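PDB 4EHT: 2-hydroxyisocaproyl-CoA dehydratase activator from Clostridium difficile, which accepts an electron on its [4Fe-4S] cluster and passes it, with hydrolysis of ATP, to (R)-2-hydroxyisocaproyl-CoA dehydratase in the reductive branch of L-leucine fermentation. Local coordinates for residues T96-G101 against V210-G215; T11-V16 against T37-V42. One frame throughout, in Å; residues are numbered along the deposited sequence.

Contact 1. Residues T96-G101 against V210-G215; sequences TIIDIG and VVMVGG. With ADP (adenosine-5'-diphosphate), chain D.
Val211 and Val213 zip strand 210-213 to strand 96-100 as a parallel pair in the second sheet of the actin-like (ASKHA) ATPase fold, a worked example of strand ends delivering glycines to a nucleotide. Val211 N donates to Thr96 O (2.9 Å) and Val211 O accepts from Ile98 N. One step on, Val213 N reaches Ile98 O (2.8 Å). The last bond, Ile100 N to Val213 O, is longer at 3.2 Å and more bent.

Thr96, Ile98, Val210 and Met212 project from one face. There Ile98 CD1 lies against Val210 CG1 (3.7 Å), and the bent end of Met212 brings SD within 4.2 Å of Ile100 CD1. Helix 220-230 packs against Ile98, Val210 and Met212, while helix 182-204 adds Val197 to Ile98 and Ile100. On the reverse face, which packs on helix 79-90, Val213 sets CG2 between its own backbone N and carbonyl carbon (chi1 -60° for CG1), which presses that methyl onto Asp99 CB (3.6 Å), the two side chains crossing at nearly a right angle.

Beyond the strands the chain turns to ADP. Gly214 lies close to the other segment, its CA 3.6 Å from Ile100 O, with backbone angles (phi 99°, psi 160°) that suit glycine. Gly215 N then donates to the alpha-phosphate oxygen O2A of ADP at 3.0 Å.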
loop_
_atom_site.group_PDB
_atom_site.type_symbol
_atom_site.label_atom_id
_atom_site.label_comp_id
_atom_site.label_asym_id
_atom_site.label_seq_id
_atom_site.Cartn_x
_atom_site.Cartn_y
_atom_site.Cartn_z
ATOM N N THR A 96 10.525 -22.992 -11.234
ATOM C CA THR A 96 9.854 -21.882 -10.554
ATOM C C THR A 96 10.657 -20.613 -10.778
ATOM O O THR A 96 11.866 -20.579 -10.515
ATOM C CB THR A 96 9.722 -22.137 -9.019
ATOM O OG1 THR A 96 9.135 -23.420 -8.798
ATOM C CG2 THR A 96 8.854 -21.060 -8.355
ATOM N N ILE A 97 9.985 -19.571 -11.264
ATOM C CA ILE A 97 10.628 -18.291 -11.482
ATOM C C ILE A 97 9.933 -17.220 -10.655
ATOM O O ILE A 97 8.710 -17.067 -10.722
ATOM C CB ILE A 97 10.611 -17.892 -12.984
ATOM C CG1 ILE A 97 11.524 -18.843 -13.787
ATOM C CG2 ILE A 97 11.085 -16.450 -13.165
ATOM C CD1 ILE A 97 11.542 -18.533 -15.301
ATOM N N ILE A 98 10.724 -16.466 -9.897
ATOM C CA ILE A 98 10.190 -15.422 -9.035
ATOM C C ILE A 98 10.745 -14.119 -9.564
ATOM O O ILE A 98 11.939 -13.893 -9.510
ATOM C CB ILE A 98 10.685 -15.607 -7.564
ATOM C CG1 ILE A 98 10.199 -16.956 -7.016
ATOM C CG2 ILE A 98 10.209 -14.440 -6.708
ATOM C CD1 ILE A 98 10.954 -17.454 -5.751
ATOM N N ASP A 99 9.884 -13.266 -10.098
ATOM C CA ASP A 99 10.303 -12.014 -10.714
ATOM C C ASP A 99 9.806 -10.894 -9.807
ATOM O O ASP A 99 8.619 -10.604 -9.773
ATOM C CB ASP A 99 9.675 -11.939 -12.130
ATOM C CG ASP A 99 9.740 -10.549 -12.773
ATOM O OD1 ASP A 99 10.459 -9.666 -12.277
ATOM O OD2 ASP A 99 9.070 -10.353 -13.826
ATOM N N ILE A 100 10.704 -10.267 -9.058
ATOM C CA ILE A 100 10.303 -9.140 -8.212
ATOM C C ILE A 100 10.790 -7.863 -8.867
ATOM O O ILE A 100 11.997 -7.618 -8.929
ATOM C CB ILE A 100 10.893 -9.248 -6.760
ATOM C CG1 ILE A 100 10.573 -10.609 -6.152
ATOM C CG2 ILE A 100 10.320 -8.128 -5.876
ATOM C CD1 ILE A 100 11.040 -10.757 -4.684
ATOM N N GLY A 101 9.857 -7.059 -9.381
ATOM C CA GLY A 101 10.223 -5.834 -10.057
ATOM C C GLY A 101 9.884 -4.592 -9.250
ATOM O O GLY A 101 9.675 -4.656 -8.036
ATOM N N VAL A 210 14.536 -23.317 -8.420
ATOM C CA VAL A 210 13.912 -22.034 -8.170
ATOM C C VAL A 210 14.885 -20.933 -8.545
ATOM O O VAL A 210 16.019 -20.938 -8.094
ATOM C CB VAL A 210 13.565 -21.903 -6.689
ATOM C CG1 VAL A 210 12.903 -20.551 -6.409
ATOM C CG2 VAL A 210 12.659 -23.058 -6.270
ATOM N N VAL A 211 14.436 -19.989 -9.367
ATOM C CA VAL A 211 15.273 -18.897 -9.823
ATOM C C VAL A 211 14.581 -17.559 -9.521
ATOM O O VAL A 211 13.383 -17.408 -9.753
ATOM C CB VAL A 211 15.541 -19.041 -11.363
ATOM C CG1 VAL A 211 16.381 -17.887 -11.909
ATOM C CG2 VAL A 211 16.215 -20.393 -11.655
ATOM N N MET A 212 15.334 -16.589 -9.011
ATOM C CA MET A 212 14.804 -15.243 -8.818
ATOM C C MET A 212 15.397 -14.307 -9.859
ATOM O O MET A 212 16.605 -14.333 -10.124
ATOM C CB MET A 212 15.108 -14.720 -7.391
ATOM C CG MET A 212 14.332 -13.445 -6.998
ATOM S SD MET A 212 14.579 -12.922 -5.258
ATOM C CE MET A 212 14.681 -14.548 -4.527
ATOM N N VAL A 213 14.538 -13.483 -10.450
ATOM C CA VAL A 213 14.966 -12.506 -11.439
ATOM C C VAL A 213 14.335 -11.174 -11.099
ATOM O O VAL A 213 13.593 -11.063 -10.112
ATOM C CB VAL A 213 14.570 -12.939 -12.869
ATOM C CG1 VAL A 213 15.220 -14.280 -13.199
ATOM C CG2 VAL A 213 13.035 -12.991 -13.024
ATOM N N GLY A 214 14.629 -10.153 -11.895
ATOM C CA GLY A 214 14.114 -8.831 -11.583
ATOM C C GLY A 214 15.190 -8.027 -10.890
ATOM O O GLY A 214 16.157 -8.591 -10.373
ATOM N N GLY A 215 15.045 -6.709 -10.907
ATOM C CA GLY A 215 16.048 -5.837 -10.334
ATOM C C GLY A 215 16.176 -6.019 -8.832
ATOM O O GLY A 215 17.234 -5.743 -8.270
HETATM P PB ADP D . 10.453 -3.489 -13.982
HETATM O O1B ADP D . 10.757 -2.135 -14.541
HETATM O O2B ADP D . 9.056 -3.675 -13.454
HETATM O O3B ADP D . 10.824 -4.657 -14.864
HETATM P PA ADP D . 12.875 -4.310 -12.593
HETATM O O1A ADP D . 13.740 -3.575 -13.574
HETATM O O2A ADP D . 12.774 -5.804 -12.680
HETATM O O3A ADP D . 11.399 -3.606 -12.655
HETATM O "O5'" ADP D . 13.371 -3.924 -11.133
HETATM C "C5'" ADP D . 13.308 -2.590 -10.674
HETATM C "C4'" ADP D . 13.635 -2.612 -9.187
HETATM O "O4'" ADP D . 14.931 -3.167 -8.934
HETATM C "C3'" ADP D . 13.640 -1.193 -8.633
HETATM O "O3'" ADP D . 12.678 -1.106 -7.587
HETATM C "C2'" ADP D . 15.065 -1.004 -8.142
HETATM O "O2'" ADP D . 15.210 -0.180 -6.988
HETATM C "C1'" ADP D . 15.552 -2.417 -7.889
HETATM N N9 ADP D . 17.008 -2.426 -8.063
HETATM C C8 ADP D . 17.616 -1.980 -9.180
HETATM N N7 ADP D . 18.961 -2.111 -9.072
HETATM C C5 ADP D . 19.226 -2.646 -7.858
HETATM C C6 ADP D . 20.452 -3.025 -7.123
HETATM N N6 ADP D . 21.661 -2.845 -7.715
HETATM N N1 ADP D . 20.319 -3.559 -5.877
HETATM C C2 ADP D . 19.091 -3.716 -5.324
HETATM N N3 ADP D . 17.929 -3.376 -5.940
HETATM C C4 ADP D . 17.928 -2.846 -7.189
#

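Contact 2. Residues T11-V16 against T37-V42; sequences TASKGV and TGPSRV. With ADP (adenosine-5'-diphosphate), chain D.
The phosphate-binding hairpin of the actin-like ATPase fold, together with the helix packed against it, supplies this contact: strand 13-19 leaves the loop that holds ADP, and the first turn of helix 38-50 lies alongside it. Val42 packs its methyls on the strand backbone. A chi1 of 167°, with CG1 opposite the backbone N, places the two side by side along the strand, CG1 near Gly15 N (3.6 Å) and CG2 near Ser13 O (3.4 Å). Gly15, which has no side chain, lets Val42 CG1 come to 3.7 Å from its CA. Ser13 points its CB toward the helix, and its OG meets Pro39 CD at 3.4 Å; the proline nitrogen has no hydrogen to offer, and OG bonds instead to Ser32 O.

On the side away from the helix, Lys14 curls back through bends at chi2 and chi3, and its NZ grips ADP O1A and ADP O3B, each at 2.8 Å, as well as Ala12 O. Thr11 N and Ala12 N both donate to the beta-phosphate oxygen O1B of ADP. Alternation along the strand thus divides the work: Ser13 and Gly15 meet the helix, while Lys14 spans both phosphates, where its ammonium probably offsets part of their negative charge.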
loop_
_atom_site.group_PDB
_atom_site.type_symbol
_atom_site.label_atom_id
_atom_site.label_comp_id
_atom_site.label_asym_id
_atom_site.label_seq_id
_atom_site.Cartn_x
_atom_site.Cartn_y
_atom_site.Cartn_z
ATOM N N THR A 11 9.431 0.550 -14.271
ATOM C CA THR A 11 10.486 1.140 -13.444
ATOM C C THR A 11 11.819 1.298 -14.178
ATOM O O THR A 11 12.499 2.309 -14.015
ATOM C CB THR A 11 10.736 0.292 -12.169
ATOM O OG1 THR A 11 9.502 0.112 -11.472
ATOM C CG2 THR A 11 11.732 0.985 -11.245
ATOM N N ALA A 12 12.192 0.300 -14.978
ATOM C CA ALA A 12 13.500 0.284 -15.623
ATOM C C ALA A 12 13.415 -0.246 -17.062
ATOM O O ALA A 12 12.574 -1.090 -17.384
ATOM C CB ALA A 12 14.461 -0.551 -14.814
ATOM N N SER A 13 14.281 0.271 -17.922
ATOM C CA SER A 13 14.401 -0.213 -19.297
ATOM C C SER A 13 15.688 -1.011 -19.437
ATOM O O SER A 13 16.739 -0.564 -19.005
ATOM C CB SER A 13 14.418 0.957 -20.281
ATOM O OG SER A 13 13.277 1.778 -20.124
ATOM N N LYS A 14 15.601 -2.186 -20.052
ATOM C CA LYS A 14 16.734 -3.105 -20.140
ATOM C C LYS A 14 16.903 -3.556 -21.572
ATOM O O LYS A 14 15.918 -3.877 -22.230
ATOM C CB LYS A 14 16.498 -4.352 -19.284
ATOM C CG LYS A 14 16.611 -4.147 -17.765
ATOM C CD LYS A 14 15.370 -3.471 -17.170
ATOM C CE LYS A 14 14.157 -4.378 -17.159
ATOM N NZ LYS A 14 13.060 -3.767 -16.332
ATOM N N GLY A 15 18.147 -3.621 -22.042
ATOM C CA GLY A 15 18.433 -4.043 -23.406
ATOM C C GLY A 15 19.566 -5.047 -23.448
ATOM O O GLY A 15 20.450 -5.040 -22.583
ATOM N N VAL A 16 19.531 -5.915 -24.457
ATOM C CA VAL A 16 20.568 -6.914 -24.686
ATOM C C VAL A 16 20.812 -7.023 -26.199
ATOM O O VAL A 16 19.861 -7.038 -26.982
ATOM C CB VAL A 16 20.143 -8.294 -24.127
ATOM C CG1 VAL A 16 20.984 -9.418 -24.728
ATOM C CG2 VAL A 16 20.231 -8.317 -22.580
ATOM N N THR A 37 12.596 8.754 -21.243
ATOM C CA THR A 37 13.665 8.706 -22.227
ATOM C C THR A 37 14.467 7.411 -22.052
ATOM O O THR A 37 15.538 7.236 -22.643
ATOM C CB THR A 37 14.601 9.924 -22.085
ATOM O OG1 THR A 37 15.407 9.785 -20.910
ATOM C CG2 THR A 37 13.794 11.215 -21.988
ATOM N N GLY A 38 13.929 6.494 -21.251
ATOM C CA GLY A 38 14.670 5.315 -20.829
ATOM C C GLY A 38 15.064 4.396 -21.970
ATOM O O GLY A 38 16.243 4.082 -22.147
ATOM N N PRO A 39 14.075 3.943 -22.745
ATOM C CA PRO A 39 14.352 3.069 -23.888
ATOM C C PRO A 39 15.363 3.671 -24.871
ATOM O O PRO A 39 16.248 2.952 -25.334
ATOM C CB PRO A 39 12.977 2.907 -24.536
ATOM C CG PRO A 39 12.028 3.035 -23.388
ATOM C CD PRO A 39 12.630 4.090 -22.501
ATOM N N SER A 40 15.246 4.964 -25.166
ATOM C CA SER A 40 16.137 5.612 -26.126
ATOM C C SER A 40 17.589 5.541 -25.682
ATOM O O SER A 40 18.480 5.259 -26.482
ATOM C CB SER A 40 15.744 7.073 -26.315
ATOM O OG SER A 40 14.478 7.178 -26.937
ATOM N N ARG A 41 17.820 5.798 -24.399
ATOM C CA ARG A 41 19.171 5.836 -23.859
ATOM C C ARG A 41 19.755 4.440 -23.698
ATOM O O ARG A 41 20.967 4.267 -23.719
ATOM C CB ARG A 41 19.174 6.576 -22.529
ATOM C CG ARG A 41 18.628 7.978 -22.657
ATOM C CD ARG A 41 17.979 8.413 -21.379
ATOM N NE ARG A 41 18.898 8.296 -20.258
ATOM C CZ ARG A 41 18.512 8.231 -18.990
ATOM N NH1 ARG A 41 17.219 8.266 -18.688
ATOM N NH2 ARG A 41 19.417 8.123 -18.026
ATOM N N VAL A 42 18.895 3.442 -23.540
ATOM C CA VAL A 42 19.349 2.061 -23.565
ATOM C C VAL A 42 19.886 1.748 -24.972
ATOM O O VAL A 42 20.941 1.134 -25.132
ATOM C CB VAL A 42 18.211 1.083 -23.172
ATOM C CG1 VAL A 42 18.586 -0.352 -23.503
ATOM C CG2 VAL A 42 17.888 1.215 -21.690
HETATM P PB ADP D . 10.453 -3.489 -13.982
HETATM O O1B ADP D . 10.757 -2.135 -14.541
HETATM O O2B ADP D . 9.056 -3.675 -13.454
HETATM O O3B ADP D . 10.824 -4.657 -14.864
HETATM P PA ADP D . 12.875 -4.310 -12.593
HETATM O O1A ADP D . 13.740 -3.575 -13.574
HETATM O O2A ADP D . 12.774 -5.804 -12.680
HETATM O O3A ADP D . 11.399 -3.606 -12.655
HETATM O "O5'" ADP D . 13.371 -3.924 -11.133
HETATM C "C5'" ADP D . 13.308 -2.590 -10.674
HETATM C "C4'" ADP D . 13.635 -2.612 -9.187
HETATM O "O4'" ADP D . 14.931 -3.167 -8.934
HETATM C "C3'" ADP D . 13.640 -1.193 -8.633
HETATM O "O3'" ADP D . 12.678 -1.106 -7.587
HETATM C "C2'" ADP D . 15.065 -1.004 -8.142
HETATM O "O2'" ADP D . 15.210 -0.180 -6.988
HETATM C "C1'" ADP D . 15.552 -2.417 -7.889
HETATM N N9 ADP D . 17.008 -2.426 -8.063
HETATM C C8 ADP D . 17.616 -1.980 -9.180
HETATM N N7 ADP D . 18.961 -2.111 -9.072
HETATM C C5 ADP D . 19.226 -2.646 -7.858
HETATM C C6 ADP D . 20.452 -3.025 -7.123
HETATM N N6 ADP D . 21.661 -2.845 -7.715
HETATM N N1 ADP D . 20.319 -3.559 -5.877
HETATM C C2 ADP D . 19.091 -3.716 -5.324
HETATM N N3 ADP D . 17.929 -3.376 -5.940
HETATM C C4 ADP D . 17.928 -2.846 -7.189
#

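Overall arrangement
Contact 2 closes before contact 1 opens along the chain, and the two belong to different sheets: contact 2 joins strand 13-19 of the five-stranded sheet to helix 38-50, which packs on it, and contact 1 joins neighbouring strands 96-100 and 210-213 of the four-stranded one. Their centres lie 19 Å apart and their nearest atoms about 5 Å, without touching; ADP links them. Contact 1 is centred about 6 Å from the centre of the chain, contact 2 about 13 Å. This follows the general principle of actin-like ATPases, in which nucleotide sits between two sheet-based lobes. Because both lobes hold the diphosphate, hydrolysis could be sensed across the cleft, consistent with coupling of ATP turnover to electron transfer.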